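Ribonuclease J (Methanolobus psychrophilus R15, PDB 5HAB) probably degrades RNA as an exoribonuclease of the beta-CASP family of metallo-beta-lactamase-fold hydrolases, with metal-dependent cleavage likely. Local coordinates at residues A389-L394 and A399-N404. The protein carries 1 engineered substitution. Residues are numbered along the deposited sequence; the frame is centred on the assembly and turned at random.
Sequences ALETKL and ARIYDN
Leu394 and Ala399 meet where the last turn of helix 381-396 gives way to the chain leading into strand 400-402: Ala399 N donates a hydrogen bond to Leu394 O at 3.0 Å. The methyl CB of Ala399 lies beside the same carbonyl, 3.3 Å from Leu394 O. Apolar packing continues from there, as Leu394 CB sits 4.2 Å from Ala399 CB and also meets the CD1 end of Ile401. The two branches of Ile401 divide the work. CG1, anti to the carbonyl carbon (chi1 -50°), carries CD1 to Leu394, while CG2 approaches the carboxylate of Glu391, 3.9 Å from OE2. Among the polar groups, Glu391 reaches across with its outstretched side chain, and its OE1 comes within 3.9 Å of Asp403 OD2. The two carboxylates stand nearly perpendicular, their planes 86° apart. Arg387, one helical turn before Glu391, forms salt bridges with both acids, through NE to Glu391 OE1 and NH2 to Asp403 OD1, and so probably offsets the repulsion between them. The contact closes the beta-alpha-beta unit of strand 370-374, helix 381-396 and strand 400-402 in the parallel sheet of the beta-CASP domain. Ile371 and Phe373 of strand 370-374 pack against Leu394 and Ile401 respectively, helix 352-357 flanks Leu394 through Ala357, and strand 400-402 forms the sheet margin within this chain, where Arg400 pairs with Glu414 and Asp447 of a second subunit.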
loop_
_atom_site.group_PDB
_atom_site.type_symbol
_atom_site.label_atom_id
_atom_site.label_comp_id
_atom_site.label_asym_id
_atom_site.label_seq_id
_atom_site.Cartn_x
_atom_site.Cartn_y
_atom_site.Cartn_z
ATOM N N ALA B 389 6.753 -18.508 -4.039
ATOM C CA ALA B 389 6.714 -19.954 -4.262
ATOM C C ALA B 389 7.663 -20.685 -3.306
ATOM O O ALA B 389 7.285 -21.685 -2.678
ATOM C CB ALA B 389 7.056 -20.278 -5.709
ATOM N N LEU B 390 8.885 -20.167 -3.185
ATOM C CA LEU B 390 9.870 -20.750 -2.279
ATOM C C LEU B 390 9.339 -20.808 -0.845
ATOM O O LEU B 390 9.345 -21.864 -0.201
ATOM C CB LEU B 390 11.175 -19.948 -2.313
ATOM C CG LEU B 390 12.255 -20.421 -1.337
ATOM C CD1 LEU B 390 12.852 -21.747 -1.802
ATOM C CD2 LEU B 390 13.336 -19.373 -1.151
ATOM N N GLU B 391 8.868 -19.666 -0.358
ATOM C CA GLU B 391 8.402 -19.552 1.018
ATOM C C GLU B 391 7.175 -20.412 1.269
ATOM O O GLU B 391 7.077 -21.053 2.309
ATOM C CB GLU B 391 8.099 -18.094 1.357
ATOM C CG GLU B 391 9.273 -17.367 1.980
ATOM C CD GLU B 391 8.950 -15.928 2.323
ATOM O OE1 GLU B 391 9.614 -15.028 1.768
ATOM O OE2 GLU B 391 8.051 -15.697 3.161
ATOM N N THR B 392 6.250 -20.430 0.314
ATOM C CA THR B 392 5.056 -21.264 0.410
ATOM C C THR B 392 5.437 -22.738 0.538
ATOM O O THR B 392 4.871 -23.453 1.363
ATOM C CB THR B 392 4.126 -21.083 -0.805
ATOM O OG1 THR B 392 3.711 -19.717 -0.893
ATOM C CG2 THR B 392 2.892 -21.970 -0.677
ATOM N N LYS B 393 6.397 -23.191 -0.269
ATOM C CA LYS B 393 6.853 -24.583 -0.175
ATOM C C LYS B 393 7.498 -24.884 1.183
ATOM O O LYS B 393 7.156 -25.881 1.846
ATOM C CB LYS B 393 7.828 -24.902 -1.310
ATOM C CG LYS B 393 7.169 -24.921 -2.680
ATOM C CD LYS B 393 8.195 -24.994 -3.792
ATOM C CE LYS B 393 7.537 -24.763 -5.138
ATOM N NZ LYS B 393 8.532 -24.631 -6.238
ATOM N N LEU B 394 8.410 -24.007 1.601
ATOM C CA LEU B 394 9.107 -24.190 2.870
ATOM C C LEU B 394 8.140 -24.219 4.063
ATOM O O LEU B 394 8.279 -25.046 4.959
ATOM C CB LEU B 394 10.148 -23.088 3.058
ATOM C CG LEU B 394 11.305 -23.115 2.056
ATOM C CD1 LEU B 394 12.170 -21.873 2.189
ATOM C CD2 LEU B 394 12.137 -24.370 2.229
ATOM N N ALA B 399 8.468 -25.125 7.964
ATOM C CA ALA B 399 9.597 -24.281 8.347
ATOM C C ALA B 399 9.120 -22.955 8.939
ATOM O O ALA B 399 8.035 -22.479 8.616
ATOM C CB ALA B 399 10.502 -24.032 7.153
ATOM N N ARG B 400 9.938 -22.363 9.800
ATOM C CA ARG B 400 9.643 -21.045 10.343
ATOM C C ARG B 400 10.535 -20.017 9.645
ATOM O O ARG B 400 11.767 -20.129 9.651
ATOM C CB ARG B 400 9.840 -21.003 11.868
ATOM C CG ARG B 400 9.087 -22.083 12.671
ATOM C CD ARG B 400 7.581 -22.123 12.390
ATOM N NE ARG B 400 6.892 -20.874 12.718
ATOM C CZ ARG B 400 5.633 -20.606 12.377
ATOM N NH1 ARG B 400 4.920 -21.500 11.701
ATOM N NH2 ARG B 400 5.085 -19.443 12.708
ATOM N N ILE B 401 9.897 -19.038 9.011
ATOM C CA ILE B 401 10.597 -18.069 8.178
ATOM C C ILE B 401 10.979 -16.812 8.945
ATOM O O ILE B 401 10.114 -16.103 9.457
ATOM C CB ILE B 401 9.738 -17.690 6.960
ATOM C CG1 ILE B 401 9.235 -18.948 6.248
ATOM C CG2 ILE B 401 10.523 -16.792 6.016
ATOM C CD1 ILE B 401 10.342 -19.826 5.723
ATOM N N TYR B 402 12.275 -16.529 9.004
ATOM C CA TYR B 402 12.756 -15.248 9.507
ATOM C C TYR B 402 13.178 -14.387 8.325
ATOM O O TYR B 402 14.192 -14.652 7.692
ATOM C CB TYR B 402 13.926 -15.430 10.471
ATOM C CG TYR B 402 13.568 -16.125 11.762
ATOM C CD1 TYR B 402 13.311 -17.486 11.788
ATOM C CD2 TYR B 402 13.507 -15.424 12.960
ATOM C CE1 TYR B 402 12.988 -18.132 12.966
ATOM C CE2 TYR B 402 13.185 -16.062 14.146
ATOM C CZ TYR B 402 12.927 -17.419 14.140
ATOM O OH TYR B 402 12.607 -18.074 15.304
ATOM N N ASP B 403 12.394 -13.359 8.031
ATOM C CA ASP B 403 12.595 -12.565 6.829
ATOM C C ASP B 403 13.269 -11.235 7.148
ATOM O O ASP B 403 13.248 -10.775 8.289
ATOM C CB ASP B 403 11.248 -12.324 6.140
ATOM C CG ASP B 403 11.386 -11.999 4.670
ATOM O OD1 ASP B 403 12.528 -11.801 4.200
ATOM O OD2 ASP B 403 10.342 -11.947 3.983
ATOM N N ASN B 404 13.873 -10.637 6.125
ATOM C CA ASN B 404 14.372 -9.265 6.176
ATOM C C ASN B 404 15.353 -8.970 7.318
ATOM O O ASN B 404 15.388 -7.855 7.832
ATOM C CB ASN B 404 13.193 -8.291 6.258
ATOM C CG ASN B 404 13.452 -6.999 5.501
ATOM O OD1 ASN B 404 14.361 -6.919 4.669
ATOM N ND2 ASN B 404 12.646 -5.979 5.782
#